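Local coordinates for protein 3,4-dihydroxy-2-butanone 4-phosphate synthase (Acinetobacter baumannii, PDB 6MNZ) that probably converts D-ribulose 5-phosphate to formate and 3,4-dihydroxy-2-butanone 4-phosphate, a step of riboflavin biosynthesis, using magnesium or manganese ions, at residues A331-L334 / R335-V339. Residues are numbered along the deposited sequence; the frame is centred on the assembly and turned at random.
Sequences AQIL and RDLGV
Leu334 and Val339 meet across a Schellman motif that closes the C-terminal end of helix 320-336, in the region related to GTP cyclohydrolase II. Gly338 turns the chain with a positive phi of 86°, and Val339 N donates a hydrogen bond to Leu334 O at 2.8 Å, while Gly338 N bonds to Arg335 O. The turn brings Val339 CB to 4.0 Å from Leu334 CB. Val339 CG2 sits beside the Leu334 carbonyl oxygen, 4.1 Å from Leu334 CD2. One turn earlier, Ile333 and Leu337 lie side by side and point the same way: Ile333 CG2, anti to the backbone N, touches Leu337 CD1 at 3.8 Å. Both pack on strands 220-228 and 235-239, so this helix face sits against the sheet. On another face the Arg335 chain bends at chi3 (71°), bringing Arg335 NH2 obliquely to 4.0 Å from Gln332 CG; the touch is made through this methylene, not the amide, although the amide and guanidinium planes are nearly parallel (9°). Gln332 OE1 accepts the backbone N-H of Thr205. Asp336 OD2 forms a salt bridge with Arg208 NH1 and a hydrogen bond with Tyr226 OH, and Asp336 N donates to Gln332 O at 2.9 Å.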
ATOM      1  N   ALA A 331     -15.386 -13.829  15.335  1.00 37.21           N
ATOM      2  CA  ALA A 331     -15.971 -14.607  16.420  1.00 36.49           C
ATOM      3  C   ALA A 331     -15.653 -13.998  17.780  1.00 35.68           C
ATOM      4  O   ALA A 331     -16.523 -13.945  18.656  1.00 37.45           O
ATOM      5  CB  ALA A 331     -15.479 -16.053  16.357  1.00 37.21           C
ATOM      6  N   GLN A 332     -14.440 -13.467  17.949  1.00 37.56           N
ATOM      7  CA  GLN A 332     -14.094 -12.805  19.200  1.00 27.37           C
ATOM      8  C   GLN A 332     -14.864 -11.503  19.376  1.00 37.19           C
ATOM      9  O   GLN A 332     -15.262 -11.168  20.497  1.00 47.28           O
ATOM     10  CB  GLN A 332     -12.591 -12.541  19.256  1.00 34.94           C
ATOM     11  CG  GLN A 332     -11.743 -13.803  19.269  1.00 27.70           C
ATOM     12  CD  GLN A 332     -10.253 -13.509  19.271  1.00 31.62           C
ATOM     13  OE1 GLN A 332      -9.802 -12.527  19.863  1.00 39.98           O
ATOM     14  NE2 GLN A 332      -9.484 -14.338  18.573  1.00 36.29           N
ATOM     15  N   ILE A 333     -15.203 -10.834  18.272  1.00 43.63           N
ATOM     16  CA  ILE A 333     -16.079  -9.669  18.347  1.00 40.19           C
ATOM     17  C   ILE A 333     -17.460 -10.081  18.841  1.00 48.83           C
ATOM     18  O   ILE A 333     -18.066  -9.405  19.681  1.00 39.14           O
ATOM     19  CB  ILE A 333     -16.153  -8.968  16.977  1.00 41.81           C
ATOM     20  CG1 ILE A 333     -14.825  -8.263  16.680  1.00 66.71           C
ATOM     21  CG2 ILE A 333     -17.315  -7.985  16.941  1.00 50.82           C
ATOM     22  CD1 ILE A 333     -14.746  -7.640  15.298  1.00 58.59           C
ATOM     23  N   LEU A 334     -18.018 -11.139  18.252  1.00 50.37           N
ATOM     24  CA  LEU A 334     -19.389 -11.519  18.565  1.00 41.24           C
ATOM     25  C   LEU A 334     -19.516 -12.046  19.988  1.00 47.33           C
ATOM     26  O   LEU A 334     -20.508 -11.757  20.666  1.00 45.60           O
ATOM     27  CB  LEU A 334     -19.878 -12.562  17.562  1.00 33.11           C
ATOM     28  CG  LEU A 334     -19.976 -12.063  16.119  1.00 41.26           C
ATOM     29  CD1 LEU A 334     -20.071 -13.231  15.146  1.00 46.60           C
ATOM     30  CD2 LEU A 334     -21.162 -11.126  15.953  1.00 39.46           C
ATOM     31  N   ARG A 335     -18.492 -12.740  20.491  1.00 46.72           N
ATOM     32  CA  ARG A 335     -18.477 -13.096  21.905  1.00 47.09           C
ATOM     33  C   ARG A 335     -18.361 -11.858  22.784  1.00 41.75           C
ATOM     34  O   ARG A 335     -19.018 -11.768  23.829  1.00 56.57           O
ATOM     35  CB  ARG A 335     -17.331 -14.059  22.199  1.00 51.34           C
ATOM     36  CG  ARG A 335     -17.221 -14.433  23.671  1.00 54.29           C
ATOM     37  CD  ARG A 335     -16.354 -15.665  23.871  1.00 69.05           C
ATOM     38  NE  ARG A 335     -14.947 -15.383  23.607  1.00 66.73           N
ATOM     39  CZ  ARG A 335     -14.171 -16.085  22.784  1.00 54.93           C
ATOM     40  NH1 ARG A 335     -14.642 -17.144  22.137  1.00 67.74           N
ATOM     41  NH2 ARG A 335     -12.904 -15.735  22.621  1.00 51.67           N
ATOM     42  N   ASP A 336     -17.469 -10.933  22.424  1.00 42.11           N
ATOM     43  CA  ASP A 336     -17.321  -9.711  23.206  1.00 47.26           C
ATOM     44  C   ASP A 336     -18.624  -8.928  23.258  1.00 50.22           C
ATOM     45  O   ASP A 336     -18.931  -8.302  24.279  1.00 55.86           O
ATOM     46  CB  ASP A 336     -16.203  -8.845  22.624  1.00 33.53           C
ATOM     47  CG  ASP A 336     -16.074  -7.511  23.331  1.00 34.34           C
ATOM     48  OD1 ASP A 336     -15.482  -7.475  24.430  1.00 41.70           O
ATOM     49  OD2 ASP A 336     -16.534  -6.491  22.774  1.00 36.34           O
ATOM     50  N   LEU A 337     -19.422  -8.989  22.194  1.00 53.63           N
ATOM     51  CA  LEU A 337     -20.745  -8.382  22.194  1.00 47.36           C
ATOM     52  C   LEU A 337     -21.782  -9.212  22.939  1.00 50.23           C
ATOM     53  O   LEU A 337     -22.890  -8.716  23.175  1.00 54.30           O
ATOM     54  CB  LEU A 337     -21.209  -8.155  20.753  1.00 47.27           C
ATOM     55  CG  LEU A 337     -20.357  -7.179  19.939  1.00 57.95           C
ATOM     56  CD1 LEU A 337     -20.677  -7.277  18.455  1.00 55.84           C
ATOM     57  CD2 LEU A 337     -20.553  -5.754  20.436  1.00 47.08           C
ATOM     58  N   GLY A 338     -21.435 -10.418  23.375  1.00 43.42           N
ATOM     59  CA  GLY A 338     -22.366 -11.249  24.108  1.00 53.61           C
ATOM     60  C   GLY A 338     -23.276 -12.091  23.246  1.00 46.43           C
ATOM     61  O   GLY A 338     -24.389 -12.418  23.672  1.00 43.05           O
ATOM     62  N   VAL A 339     -22.849 -12.430  22.036  1.00 47.14           N
ATOM     63  CA  VAL A 339     -23.634 -13.279  21.151  1.00 33.75           C
ATOM     64  C   VAL A 339     -23.441 -14.736  21.548  1.00 49.48           C
ATOM     65  O   VAL A 339     -22.328 -15.169  21.870  1.00 54.68           O
ATOM     66  CB  VAL A 339     -23.233 -13.038  19.685  1.00 40.43           C
ATOM     67  CG1 VAL A 339     -24.062 -13.909  18.754  1.00 53.60           C
ATOM     68  CG2 VAL A 339     -23.393 -11.568  19.333  1.00 38.89           C
TER